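Local coordinates for protein Non-ribosomal peptide synthetase (Methanobrevibacter ruminantium, PDB 6VTJ) that probably releases a peptide from its phosphopantetheine-bearing carrier domain by reducing the thioester, as in related terminal reductase domains, at residues Leu52-Leu57 with Gln424-Asn429; Ala218-His223 with Asp228-Val233; Gln286-Lys291 with Ser295-Glu300; Ile343-Lys348 with Gln431-Ala436. All coordinates share one frame; numbering follows the deposited sequence.

Contact 1: residues Leu52-Leu57 with Gln424-Asn429; sequences LIIELL and QNMNEN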
loop_
_atom_site.group_PDB
_atom_site.type_symbol
_atom_site.label_atom_id
_atom_site.label_comp_id
_atom_site.label_asym_id
_atom_site.label_seq_id
_atom_site.Cartn_x
_atom_site.Cartn_y
_atom_site.Cartn_z
ATOM N N LEU A 52 -14.647 -18.346 -0.051
ATOM C CA LEU A 52 -15.869 -18.198 -0.830
ATOM C C LEU A 52 -15.567 -18.223 -2.324
ATOM O O LEU A 52 -16.215 -18.949 -3.094
ATOM C CB LEU A 52 -16.585 -16.902 -0.445
ATOM C CG LEU A 52 -17.771 -16.574 -1.347
ATOM C CD1 LEU A 52 -18.794 -17.672 -1.239
ATOM C CD2 LEU A 52 -18.387 -15.265 -0.951
ATOM N N ILE A 53 -14.569 -17.440 -2.749
ATOM C CA ILE A 53 -14.236 -17.367 -4.173
ATOM C C ILE A 53 -13.754 -18.721 -4.672
ATOM O O ILE A 53 -14.128 -19.165 -5.763
ATOM C CB ILE A 53 -13.186 -16.267 -4.440
ATOM C CG1 ILE A 53 -13.769 -14.863 -4.229
ATOM C CG2 ILE A 53 -12.626 -16.392 -5.855
ATOM C CD1 ILE A 53 -14.807 -14.460 -5.264
ATOM N N ILE A 54 -12.907 -19.391 -3.894
ATOM C CA ILE A 54 -12.419 -20.702 -4.308
ATOM C C ILE A 54 -13.583 -21.673 -4.471
ATOM O O ILE A 54 -13.644 -22.430 -5.444
ATOM C CB ILE A 54 -11.373 -21.223 -3.307
ATOM C CG1 ILE A 54 -10.127 -20.337 -3.344
ATOM C CG2 ILE A 54 -11.010 -22.690 -3.604
ATOM C CD1 ILE A 54 -9.222 -20.515 -2.149
ATOM N N GLU A 55 -14.545 -21.638 -3.545
ATOM C CA GLU A 55 -15.684 -22.546 -3.638
ATOM C C GLU A 55 -16.534 -22.251 -4.867
ATOM O O GLU A 55 -16.968 -23.179 -5.558
ATOM C CB GLU A 55 -16.534 -22.467 -2.373
ATOM C CG GLU A 55 -16.026 -23.334 -1.254
ATOM C CD GLU A 55 -15.848 -24.795 -1.668
ATOM O OE1 GLU A 55 -16.692 -25.311 -2.435
ATOM O OE2 GLU A 55 -14.854 -25.420 -1.227
ATOM N N LEU A 56 -16.779 -20.969 -5.164
ATOM C CA LEU A 56 -17.523 -20.632 -6.379
ATOM C C LEU A 56 -16.772 -21.046 -7.643
ATOM O O LEU A 56 -17.403 -21.408 -8.645
ATOM C CB LEU A 56 -17.829 -19.137 -6.430
ATOM C CG LEU A 56 -18.809 -18.610 -5.387
ATOM C CD1 LEU A 56 -18.652 -17.110 -5.198
ATOM C CD2 LEU A 56 -20.246 -18.984 -5.773
ATOM N N LEU A 57 -15.432 -20.976 -7.628
ATOM C CA LEU A 57 -14.652 -21.419 -8.782
ATOM C C LEU A 57 -14.701 -22.934 -8.922
ATOM O O LEU A 57 -14.699 -23.462 -10.042
ATOM C CB LEU A 57 -13.199 -20.948 -8.663
ATOM C CG LEU A 57 -12.820 -19.454 -8.694
ATOM C CD1 LEU A 57 -11.333 -19.278 -8.361
ATOM C CD2 LEU A 57 -13.162 -18.793 -10.038
ATOM N N GLN A 424 -5.912 -28.257 -10.586
ATOM C CA GLN A 424 -5.685 -29.276 -9.575
ATOM C C GLN A 424 -5.438 -28.698 -8.180
ATOM O O GLN A 424 -5.242 -29.474 -7.237
ATOM C CB GLN A 424 -4.503 -30.164 -9.986
ATOM C CG GLN A 424 -4.754 -31.002 -11.236
ATOM N N ASN A 425 -5.405 -27.378 -8.010
ATOM C CA ASN A 425 -5.155 -26.815 -6.674
ATOM C C ASN A 425 -6.220 -25.812 -6.246
ATOM O O ASN A 425 -5.922 -24.746 -5.696
ATOM C CB ASN A 425 -3.794 -26.162 -6.606
ATOM C CG ASN A 425 -2.729 -27.163 -6.401
ATOM O OD1 ASN A 425 -2.371 -27.465 -5.268
ATOM N ND2 ASN A 425 -2.247 -27.744 -7.494
ATOM N N MET A 426 -7.486 -26.173 -6.420
ATOM C CA MET A 426 -8.596 -25.327 -5.989
ATOM C C MET A 426 -8.804 -25.464 -4.478
ATOM O O MET A 426 -9.809 -25.993 -3.993
ATOM C CB MET A 426 -9.850 -25.702 -6.756
ATOM C CG MET A 426 -9.644 -25.763 -8.248
ATOM S SD MET A 426 -9.529 -24.091 -8.869
ATOM C CE MET A 426 -10.887 -23.352 -7.967
ATOM N N ASN A 427 -7.824 -24.961 -3.729
ATOM C CA ASN A 427 -7.840 -25.040 -2.276
ATOM C C ASN A 427 -7.035 -23.890 -1.668
ATOM O O ASN A 427 -6.910 -22.828 -2.288
ATOM C CB ASN A 427 -7.314 -26.402 -1.807
ATOM C CG ASN A 427 -5.950 -26.750 -2.388
ATOM O OD1 ASN A 427 -5.038 -25.925 -2.407
ATOM N ND2 ASN A 427 -5.799 -27.989 -2.842
ATOM N N GLU A 428 -6.497 -24.081 -0.455
ATOM C CA GLU A 428 -5.817 -22.986 0.237
ATOM C C GLU A 428 -4.580 -22.533 -0.519
ATOM O O GLU A 428 -4.182 -21.365 -0.416
ATOM C CB GLU A 428 -5.427 -23.408 1.657
ATOM C CG GLU A 428 -4.693 -24.752 1.710
ATOM C CD GLU A 428 -4.160 -25.102 3.095
ATOM O OE2 GLU A 428 -3.202 -25.913 3.185
ATOM N N ASN A 429 -3.986 -23.437 -1.311
ATOM C CA ASN A 429 -2.731 -23.161 -1.996
ATOM C C ASN A 429 -2.804 -21.937 -2.901
ATOM O O ASN A 429 -1.777 -21.296 -3.138
ATOM C CB ASN A 429 -2.315 -24.370 -2.825
ATOM C CG ASN A 429 -1.848 -25.522 -1.981
ATOM O OD1 ASN A 429 -1.561 -25.367 -0.797
ATOM N ND2 ASN A 429 -1.763 -26.696 -2.592
#
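Two bends in the Met426 chain (chi2 -74°, chi3 -44°) turn its CE toward Leu57, while Ile54, with CG1 beside the backbone N (chi1 -66°) and CG2 therefore anti to it, spreads both branches over the facing loop. Met426 CE touches Leu57 CB at 3.4 Å, tighter than usual for two carbons, and the side chains cross nearly at right angles. Ile54 works chiefly on backbone: its CG2 rests 3.5 Å from Met426 O, and its CD1 lies 3.3 Å from Asn427 O. The loop keeps its shape by its own polar groups: Asn427 OD1 accepts from Asn429 N in an Asx turn (2.9 Å), and Asn429 ND2 reaches Asn425 OD1 at 2.8 Å. An alanine in place of Ile54 is likely to open a gap beside the Met426 and Asn427 carbonyls. Methionine's unbranched chain can bend to the helix; isoleucine's branches reach two successive carbonyls. Carrier helix and reductase loop thus meet by van der Waals contact alone, methyls partly against carbonyls, consistent with partners that may need to separate.

Contact 2: residues Ala218-His223 with Asp228-Val233; sequences AALVKH and DYIFRV. With PNS (4'-phosphopantetheine), chain B.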
loop_
_atom_site.group_PDB
_atom_site.type_symbol
_atom_site.label_atom_id
_atom_site.label_comp_id
_atom_site.label_asym_id
_atom_site.label_seq_id
_atom_site.Cartn_x
_atom_site.Cartn_y
_atom_site.Cartn_z
ATOM N N ALA A 218 1.003 7.197 8.256
ATOM C CA ALA A 218 -0.165 6.447 8.692
ATOM C C ALA A 218 -1.078 6.230 7.503
ATOM O O ALA A 218 -1.381 7.173 6.766
ATOM C CB ALA A 218 -0.929 7.182 9.794
ATOM N N ALA A 219 -1.522 4.988 7.335
ATOM C CA ALA A 219 -2.366 4.539 6.240
ATOM C C ALA A 219 -2.954 3.182 6.591
ATOM O O ALA A 219 -2.319 2.380 7.284
ATOM C CB ALA A 219 -1.586 4.413 4.934
ATOM N N LEU A 220 -4.146 2.915 6.061
ATOM C CA LEU A 220 -4.715 1.569 6.042
ATOM C C LEU A 220 -4.473 1.012 4.639
ATOM O O LEU A 220 -5.051 1.508 3.670
ATOM C CB LEU A 220 -6.199 1.616 6.426
ATOM C CG LEU A 220 -7.146 0.509 5.968
ATOM C CD1 LEU A 220 -6.632 -0.791 6.511
ATOM C CD2 LEU A 220 -8.499 0.768 6.550
ATOM N N VAL A 221 -3.571 0.025 4.517
ATOM C CA VAL A 221 -3.117 -0.424 3.203
ATOM C C VAL A 221 -3.788 -1.738 2.803
ATOM O O VAL A 221 -3.172 -2.587 2.151
ATOM C CB VAL A 221 -1.572 -0.535 3.143
ATOM C CG1 VAL A 221 -0.933 0.770 3.596
ATOM C CG2 VAL A 221 -1.018 -1.685 3.984
ATOM N N LYS A 222 -5.070 -1.898 3.124
ATOM C CA LYS A 222 -5.835 -3.018 2.578
ATOM C C LYS A 222 -6.316 -2.696 1.162
ATOM O O LYS A 222 -6.892 -1.631 0.923
ATOM C CB LYS A 222 -7.019 -3.341 3.493
ATOM C CG LYS A 222 -6.577 -3.970 4.809
ATOM C CD LYS A 222 -7.726 -4.389 5.704
ATOM C CE LYS A 222 -7.195 -5.370 6.741
ATOM N NZ LYS A 222 -8.217 -5.733 7.755
ATOM N N HIS A 223 -6.078 -3.611 0.219
ATOM C CA HIS A 223 -6.490 -3.380 -1.163
ATOM C C HIS A 223 -7.983 -3.585 -1.374
ATOM O O HIS A 223 -8.523 -3.080 -2.360
ATOM C CB HIS A 223 -5.729 -4.305 -2.120
ATOM N N ASP A 228 -16.019 1.937 4.701
ATOM C CA ASP A 228 -15.370 3.171 4.281
ATOM C C ASP A 228 -14.391 3.721 5.311
ATOM O O ASP A 228 -14.008 4.892 5.230
ATOM C CB ASP A 228 -16.427 4.217 3.921
ATOM C CG ASP A 228 -17.039 3.951 2.561
ATOM O OD1 ASP A 228 -16.669 2.919 1.957
ATOM O OD2 ASP A 228 -17.861 4.766 2.086
ATOM N N TYR A 229 -13.970 2.906 6.274
ATOM C CA TYR A 229 -12.985 3.382 7.235
ATOM C C TYR A 229 -11.665 3.717 6.546
ATOM O O TYR A 229 -10.945 4.635 6.978
ATOM C CB TYR A 229 -12.789 2.331 8.327
ATOM C CG TYR A 229 -11.858 2.754 9.436
ATOM C CD1 TYR A 229 -12.193 3.797 10.293
ATOM C CD2 TYR A 229 -10.645 2.103 9.635
ATOM C CE1 TYR A 229 -11.340 4.192 11.319
ATOM C CE2 TYR A 229 -9.776 2.483 10.662
ATOM C CZ TYR A 229 -10.124 3.529 11.503
ATOM O OH TYR A 229 -9.254 3.906 12.524
ATOM N N ILE A 230 -11.351 3.000 5.458
ATOM C CA ILE A 230 -10.130 3.256 4.703
ATOM C C ILE A 230 -10.073 4.711 4.265
ATOM O O ILE A 230 -9.000 5.325 4.250
ATOM C CB ILE A 230 -10.018 2.293 3.505
ATOM C CG1 ILE A 230 -8.698 2.546 2.751
ATOM C CG2 ILE A 230 -11.214 2.430 2.579
ATOM C CD1 ILE A 230 -8.259 1.410 1.814
ATOM N N PHE A 231 -11.228 5.292 3.924
ATOM C CA PHE A 231 -11.265 6.699 3.550
ATOM C C PHE A 231 -11.109 7.609 4.763
ATOM O O PHE A 231 -10.646 8.751 4.624
ATOM C CB PHE A 231 -12.571 7.024 2.819
ATOM C CG PHE A 231 -12.696 6.372 1.465
ATOM C CD1 PHE A 231 -11.964 6.834 0.381
ATOM C CD2 PHE A 231 -13.571 5.320 1.273
ATOM C CE1 PHE A 231 -12.093 6.232 -0.878
ATOM C CE2 PHE A 231 -13.702 4.722 0.036
ATOM C CZ PHE A 231 -12.964 5.177 -1.042
ATOM N N ARG A 232 -11.502 7.143 5.952
ATOM C CA ARG A 232 -11.305 7.968 7.140
ATOM C C ARG A 232 -9.824 8.095 7.467
ATOM O O ARG A 232 -9.345 9.186 7.798
ATOM C CB ARG A 232 -12.046 7.380 8.348
ATOM C CG ARG A 232 -13.556 7.438 8.280
ATOM C CD ARG A 232 -14.073 8.722 8.872
ATOM N NE ARG A 232 -13.866 8.783 10.316
ATOM C CZ ARG A 232 -13.204 9.763 10.931
ATOM N NH1 ARG A 232 -12.669 10.763 10.223
ATOM N NH2 ARG A 232 -13.070 9.739 12.256
ATOM N N VAL A 233 -9.094 6.982 7.413
ATOM C CA VAL A 233 -7.668 7.026 7.732
ATOM C C VAL A 233 -6.889 7.680 6.598
ATOM O O VAL A 233 -6.066 8.574 6.823
ATOM C CB VAL A 233 -7.123 5.618 8.033
ATOM C CG1 VAL A 233 -5.610 5.668 8.257
ATOM C CG2 VAL A 233 -7.818 5.010 9.239
HETATM O O23 PNS B . -9.607 -7.559 5.975
HETATM P P24 PNS B . -8.941 -8.794 5.574
HETATM O O26 PNS B . -8.106 -9.436 6.551
HETATM O O27 PNS B . -7.930 -8.350 4.508
HETATM C C28 PNS B . -7.328 -9.247 3.622
HETATM C C29 PNS B . -6.643 -8.555 2.456
HETATM C C30 PNS B . -5.959 -9.603 1.627
HETATM C C31 PNS B . -7.684 -7.870 1.587
HETATM C C32 PNS B . -5.587 -7.571 3.003
HETATM O O33 PNS B . -4.836 -8.227 3.986
HETATM C C34 PNS B . -4.694 -6.986 1.922
HETATM O O35 PNS B . -5.187 -6.280 1.101
HETATM N N36 PNS B . -3.394 -7.278 1.933
HETATM C C37 PNS B . -2.415 -6.769 1.028
HETATM C C38 PNS B . -1.797 -5.461 1.465
HETATM C C39 PNS B . -0.589 -5.113 0.659
HETATM O O40 PNS B . 0.200 -5.933 0.328
HETATM N N41 PNS B . -0.468 -3.860 0.365
HETATM O O HOH W 1 -3.280 8.790 5.790
#
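Against the Tyr229 ring, Leu220 CD2 comes in obliquely, 4.0 Å from ring atom CD2; the nearby Phe231 ring has Asp228 OD1 at its edge, in plane. Leu220 reaches the helix because its CG is trans to the backbone N (chi1 156°), placing CD2 3.5 Å from Ile230 CA, with the Leu220 and Ile230 side chains roughly perpendicular. Val233 CG1 adds an apolar contact 4.0 Å from Ala219 CA. A water donates to both Ala218 O and Val233 O, joining two backbones that do not bond directly. The loop's other flank holds the cofactor arm. The extended Lys222 chain carries NZ to within 2.9 Å of PNS O23, its positive charge suiting the phosphate, and His223 N donates almost straight (164°) to PNS O35 at 2.9 Å. Bulky aliphatic residues thus seat the loop while backbone and lysine face the ligand. This is the loop-to-helix step after strand 213-216 of a Rossmann fold, serving here as one wall of the phosphopantetheine pocket.

Contact 3: residues Gln286-Lys291 with Ser295-Glu300; sequences QDLENK and SKFLAE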
loop_
_atom_site.group_PDB
_atom_site.type_symbol
_atom_site.label_atom_id
_atom_site.label_comp_id
_atom_site.label_asym_id
_atom_site.label_seq_id
_atom_site.Cartn_x
_atom_site.Cartn_y
_atom_site.Cartn_z
ATOM N N GLN A 286 -7.431 7.779 -15.230
ATOM C CA GLN A 286 -7.000 6.407 -15.027
ATOM C C GLN A 286 -8.040 5.662 -14.194
ATOM O O GLN A 286 -8.942 6.256 -13.595
ATOM C CB GLN A 286 -5.627 6.363 -14.341
ATOM C CG GLN A 286 -5.600 6.930 -12.908
ATOM C CD GLN A 286 -5.239 8.433 -12.838
ATOM O OE1 GLN A 286 -5.768 9.241 -13.593
ATOM N NE2 GLN A 286 -4.331 8.796 -11.922
ATOM N N ASP A 287 -7.902 4.344 -14.158
ATOM C CA ASP A 287 -8.814 3.486 -13.395
ATOM C C ASP A 287 -8.595 3.700 -11.899
ATOM O O ASP A 287 -7.543 3.353 -11.356
ATOM C CB ASP A 287 -8.590 2.029 -13.800
ATOM C CG ASP A 287 -9.406 1.039 -12.985
ATOM O OD1 ASP A 287 -10.450 1.403 -12.408
ATOM O OD2 ASP A 287 -8.985 -0.134 -12.931
ATOM N N LEU A 288 -9.585 4.278 -11.231
ATOM C CA LEU A 288 -9.530 4.550 -9.801
ATOM C C LEU A 288 -10.659 3.844 -9.065
ATOM O O LEU A 288 -11.199 4.366 -8.091
ATOM C CB LEU A 288 -9.573 6.056 -9.540
ATOM C CG LEU A 288 -8.306 6.797 -9.980
ATOM C CD1 LEU A 288 -8.507 8.316 -9.993
ATOM C CD2 LEU A 288 -7.162 6.417 -9.077
ATOM N N GLU A 289 -11.036 2.656 -9.524
ATOM C CA GLU A 289 -12.167 1.987 -8.898
ATOM C C GLU A 289 -11.775 1.365 -7.564
ATOM O O GLU A 289 -12.575 1.363 -6.619
ATOM C CB GLU A 289 -12.743 0.931 -9.843
ATOM C CG GLU A 289 -14.149 1.258 -10.374
ATOM N N ASN A 290 -10.555 0.838 -7.475
ATOM C CA ASN A 290 -10.079 0.213 -6.251
ATOM C C ASN A 290 -10.049 1.222 -5.105
ATOM O O ASN A 290 -9.620 2.367 -5.272
ATOM C CB ASN A 290 -8.692 -0.369 -6.475
ATOM C CG ASN A 290 -8.126 -0.963 -5.225
ATOM O OD1 ASN A 290 -7.529 -0.263 -4.405
ATOM N ND2 ASN A 290 -8.350 -2.255 -5.037
ATOM N N LYS A 291 -10.509 0.795 -3.931
ATOM C CA LYS A 291 -10.724 1.743 -2.837
ATOM C C LYS A 291 -9.411 2.293 -2.277
ATOM O O LYS A 291 -9.352 3.452 -1.852
ATOM C CB LYS A 291 -11.513 1.070 -1.725
ATOM C CG LYS A 291 -12.997 1.319 -1.746
ATOM C CD LYS A 291 -13.548 1.092 -0.349
ATOM C CE LYS A 291 -14.700 0.101 -0.368
ATOM N NZ LYS A 291 -15.329 0.053 0.981
ATOM N N SER A 295 -8.495 6.211 -2.424
ATOM C CA SER A 295 -8.240 7.027 -1.238
ATOM C C SER A 295 -6.865 7.700 -1.302
ATOM O O SER A 295 -6.721 8.869 -0.919
ATOM C CB SER A 295 -8.374 6.187 0.041
ATOM O OG SER A 295 -7.378 5.163 0.152
ATOM N N LYS A 296 -5.839 6.984 -1.772
ATOM C CA LYS A 296 -4.528 7.626 -1.856
ATOM C C LYS A 296 -4.538 8.755 -2.891
ATOM O O LYS A 296 -3.922 9.812 -2.684
ATOM C CB LYS A 296 -3.456 6.591 -2.186
ATOM C CG LYS A 296 -3.256 5.519 -1.121
ATOM C CD LYS A 296 -2.877 6.102 0.233
ATOM C CE LYS A 296 -1.475 6.678 0.231
ATOM N NZ LYS A 296 -1.042 6.942 1.618
ATOM N N PHE A 297 -5.239 8.550 -4.010
ATOM C CA PHE A 297 -5.348 9.598 -5.015
ATOM C C PHE A 297 -6.029 10.837 -4.445
ATOM O O PHE A 297 -5.588 11.972 -4.695
ATOM C CB PHE A 297 -6.115 9.077 -6.234
ATOM C CG PHE A 297 -6.524 10.161 -7.196
ATOM C CD1 PHE A 297 -7.753 10.821 -7.053
ATOM C CD2 PHE A 297 -5.685 10.530 -8.238
ATOM C CE1 PHE A 297 -8.127 11.837 -7.926
ATOM C CE2 PHE A 297 -6.058 11.541 -9.126
ATOM C CZ PHE A 297 -7.291 12.197 -8.966
ATOM N N LEU A 298 -7.124 10.642 -3.702
ATOM C CA LEU A 298 -7.834 11.781 -3.115
ATOM C C LEU A 298 -6.951 12.499 -2.104
ATOM O O LEU A 298 -6.973 13.733 -2.001
ATOM C CB LEU A 298 -9.140 11.304 -2.460
ATOM C CG LEU A 298 -10.225 10.770 -3.414
ATOM C CD1 LEU A 298 -11.419 10.184 -2.648
ATOM C CD2 LEU A 298 -10.686 11.869 -4.382
ATOM N N ALA A 299 -6.143 11.743 -1.363
ATOM C CA ALA A 299 -5.192 12.375 -0.462
ATOM C C ALA A 299 -4.163 13.218 -1.221
ATOM O O ALA A 299 -3.860 14.350 -0.822
ATOM C CB ALA A 299 -4.521 11.302 0.381
ATOM N N GLU A 300 -3.621 12.685 -2.322
ATOM C CA GLU A 300 -2.661 13.439 -3.123
ATOM C C GLU A 300 -3.276 14.739 -3.606
ATOM O O GLU A 300 -2.637 15.796 -3.567
ATOM C CB GLU A 300 -2.181 12.606 -4.319
ATOM C CG GLU A 300 -1.089 11.570 -3.988
ATOM C CD GLU A 300 -0.347 11.037 -5.214
ATOM O OE1 GLU A 300 -0.382 11.692 -6.275
ATOM O OE2 GLU A 300 0.298 9.968 -5.111
#
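The approach to helix 291-308, with Asn290 as its N-cap, folds back over the helix's first turns so that Leu288 lies on Phe297. This helix carries Tyr292 and Lys296 in the Tyr-x-x-x-Lys spacing familiar from short-chain dehydrogenases. Leu288 CD1 sits almost exactly over the centre of the Phe297 ring, 3.8 Å from the centroid and 7° off the ring normal, a clear CH-pi contact. With its CG trans to the backbone N (chi1 168°), the phenylalanine offers that face to the loop, and Leu288 CD2 also meets Phe297 CB at 4.0 Å. A branched leucine suits the place because one methyl sits over the ring face while the other lies beside Phe297 CB. Gln286 NE2 stands obliquely 4.3 Å from Phe297 CE2; the buried amide is satisfied elsewhere, by Leu282 O and Val261 O at NE2 and by Tyr284 N at OE1. Farther along, Ser295 N donates to Lys291 O at 2.9 Å, the ordinary helical bond, while Ser295 OG is hydrogen-bonded to Tyr292 O. In the loop, Asp287 OD1 accepts from Glu289 N at 3.2 Å, an Asx turn that helps set the bend. Among its neighbours, Ile98 of helix 94-99 touches both Leu288 and Phe297, Ser295 packs against helix 229-246, and Lys296 and Ala299 lie against strand 252-258.

Contact 4: residues Ile343-Lys348 with Gln431-Ala436; sequences IKTIKK and QGIITA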
loop_
_atom_site.group_PDB
_atom_site.type_symbol
_atom_site.label_atom_id
_atom_site.label_comp_id
_atom_site.label_asym_id
_atom_site.label_seq_id
_atom_site.Cartn_x
_atom_site.Cartn_y
_atom_site.Cartn_z
ATOM N N ILE A 343 3.878 -14.932 -4.221
ATOM C CA ILE A 343 5.068 -15.795 -4.242
ATOM C C ILE A 343 4.823 -17.109 -3.492
ATOM O O ILE A 343 5.320 -18.176 -3.887
ATOM C CB ILE A 343 6.273 -15.051 -3.643
ATOM C CG1 ILE A 343 6.540 -13.732 -4.376
ATOM C CG2 ILE A 343 7.491 -15.927 -3.669
ATOM C CD1 ILE A 343 7.033 -13.922 -5.759
ATOM N N LYS A 344 4.100 -17.049 -2.368
ATOM C CA LYS A 344 3.800 -18.265 -1.617
ATOM C C LYS A 344 2.973 -19.222 -2.462
ATOM O O LYS A 344 3.197 -20.437 -2.445
ATOM C CB LYS A 344 3.037 -17.938 -0.330
ATOM C CG LYS A 344 3.048 -19.054 0.695
ATOM C CD LYS A 344 1.876 -18.950 1.676
ATOM C CE LYS A 344 2.298 -18.266 2.948
ATOM N NZ LYS A 344 1.988 -19.072 4.164
ATOM N N THR A 345 1.981 -18.695 -3.175
ATOM C CA THR A 345 1.179 -19.564 -4.029
ATOM C C THR A 345 2.043 -20.203 -5.102
ATOM O O THR A 345 1.914 -21.404 -5.380
ATOM C CB THR A 345 0.027 -18.791 -4.663
ATOM O OG1 THR A 345 -0.994 -18.583 -3.685
ATOM C CG2 THR A 345 -0.563 -19.576 -5.822
ATOM N N ILE A 346 2.943 -19.417 -5.707
ATOM C CA ILE A 346 3.813 -19.983 -6.737
ATOM C C ILE A 346 4.629 -21.124 -6.145
ATOM O O ILE A 346 4.812 -22.182 -6.772
ATOM C CB ILE A 346 4.710 -18.891 -7.355
ATOM C CG1 ILE A 346 3.940 -18.060 -8.370
ATOM C CG2 ILE A 346 5.911 -19.500 -8.020
ATOM C CD1 ILE A 346 4.680 -16.803 -8.802
ATOM N N LYS A 347 5.098 -20.945 -4.911
ATOM C CA LYS A 347 5.858 -22.010 -4.264
ATOM C C LYS A 347 4.981 -23.237 -4.009
ATOM O O LYS A 347 5.409 -24.370 -4.250
ATOM C CB LYS A 347 6.484 -21.490 -2.964
ATOM C CG LYS A 347 7.373 -22.491 -2.242
ATOM C CD LYS A 347 6.575 -23.257 -1.188
ATOM C CE LYS A 347 7.374 -24.386 -0.546
ATOM N NZ LYS A 347 6.530 -25.159 0.415
ATOM N N LYS A 348 3.746 -23.034 -3.543
ATOM C CA LYS A 348 2.888 -24.171 -3.214
ATOM C C LYS A 348 2.555 -24.980 -4.463
ATOM O O LYS A 348 2.673 -26.208 -4.467
ATOM C CB LYS A 348 1.601 -23.704 -2.525
ATOM C CG LYS A 348 1.768 -23.054 -1.141
ATOM C CD LYS A 348 2.047 -24.074 -0.057
ATOM C CE LYS A 348 1.946 -23.449 1.328
ATOM N NZ LYS A 348 0.650 -22.736 1.535
ATOM N N GLN A 431 -4.852 -19.296 -2.362
ATOM C CA GLN A 431 -5.344 -18.143 -1.612
ATOM C C GLN A 431 -4.582 -16.879 -1.984
ATOM O O GLN A 431 -5.185 -15.843 -2.296
ATOM C CB GLN A 431 -5.220 -18.415 -0.115
ATOM C CG GLN A 431 -5.488 -17.195 0.764
ATOM C CD GLN A 431 -5.735 -17.581 2.211
ATOM O OE1 GLN A 431 -6.552 -18.453 2.498
ATOM N NE2 GLN A 431 -5.021 -16.941 3.128
ATOM N N GLY A 432 -3.250 -16.973 -2.002
ATOM C CA GLY A 432 -2.381 -15.883 -2.379
ATOM C C GLY A 432 -2.888 -15.208 -3.626
ATOM O O GLY A 432 -3.386 -14.073 -3.558
ATOM N N ILE A 433 -2.870 -15.926 -4.753
ATOM C CA ILE A 433 -3.212 -15.236 -5.989
ATOM C C ILE A 433 -4.681 -14.833 -5.972
ATOM O O ILE A 433 -5.056 -13.819 -6.579
ATOM C CB ILE A 433 -2.858 -16.083 -7.225
ATOM C CG1 ILE A 433 -3.510 -17.460 -7.153
ATOM C CG2 ILE A 433 -1.360 -16.218 -7.364
ATOM C CD1 ILE A 433 -3.324 -18.250 -8.414
ATOM N N ILE A 434 -5.521 -15.561 -5.226
ATOM C CA ILE A 434 -6.933 -15.200 -5.180
ATOM C C ILE A 434 -7.111 -13.877 -4.456
ATOM O O ILE A 434 -7.870 -13.009 -4.913
ATOM C CB ILE A 434 -7.785 -16.310 -4.525
ATOM C CG1 ILE A 434 -7.935 -17.522 -5.454
ATOM C CG2 ILE A 434 -9.149 -15.786 -4.201
ATOM C CD1 ILE A 434 -8.373 -17.182 -6.869
ATOM N N THR A 435 -6.417 -13.686 -3.317
ATOM C CA THR A 435 -6.653 -12.432 -2.604
ATOM C C THR A 435 -6.005 -11.261 -3.320
ATOM O O THR A 435 -6.279 -10.105 -2.968
ATOM C CB THR A 435 -6.163 -12.482 -1.148
ATOM O OG1 THR A 435 -4.764 -12.749 -1.111
ATOM C CG2 THR A 435 -6.915 -13.543 -0.340
ATOM N N ALA A 436 -5.181 -11.545 -4.326
ATOM C CA ALA A 436 -4.617 -10.550 -5.219
ATOM C C ALA A 436 -5.481 -10.313 -6.447
ATOM O O ALA A 436 -4.985 -9.765 -7.440
ATOM C CB ALA A 436 -3.210 -10.971 -5.642
HETATM O O HOH W 2 -1.108 -18.698 -1.234
#
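Thr345 and Gly432 bring two helices together in a close, roughly antiparallel crossing, the short axes approaching to 7.9 Å at 143° between their directions. Glycine makes this possible: any side chain on Gly432 would begin in the space of the threonine hydroxyl, since Thr345 OG1 already lies 3.3 Å from Gly432 CA. Beside it, the threonine's methyl fits against Ile433, with Thr345 CG2 at 3.8 Å from Ile433 CG2 and 3.9 Å from Ile433 CG1. The two side chains meet at about a right angle, and the unusual rotation of Ile433 (chi1 55°), which sets CG1 between the backbone N and the carbonyl carbon, lets both its branches touch that methyl. Threonine therefore serves two chemistries at once, its methyl packing while OG1 accepts a weak bond from Ile433 N at 3.4 Å and is hydrogen-bonded to Asn429 O. A valine in place of Thr345 would probably leave Asn429 O and Ile433 N without their hydroxyl partner. On the looser side, Lys344 and Lys347 make no contact with helix 431-435; their NZ atoms are hydrogen-bonded to Tyr489 O and Phe490 O near the C terminus. A single water is held at the start of the short helix: it lies beside Thr345 OG1 and accepts from Gly432 N at 2.9 Å.

From the N terminus, the chain first passes carrier helix 46-58, whose partner in contact 1 does not come until 367 residues later, so that contact closes a very long loop. Nested inside it, contacts 2 and 3 follow in series as short local closures, each joining a loop of the Rossmann fold to the helix after it. They touch each other, His223 O meeting Asn290 ND2. Contact 4 opens on helix 338-349, still within the long loop, but closes beyond it at helix 431-435, so contacts 1 and 4 cross. Their touching segments place helix 431-435 between carrier helix 46-58 and helix 338-349, so that the reductase meets the carrier through it.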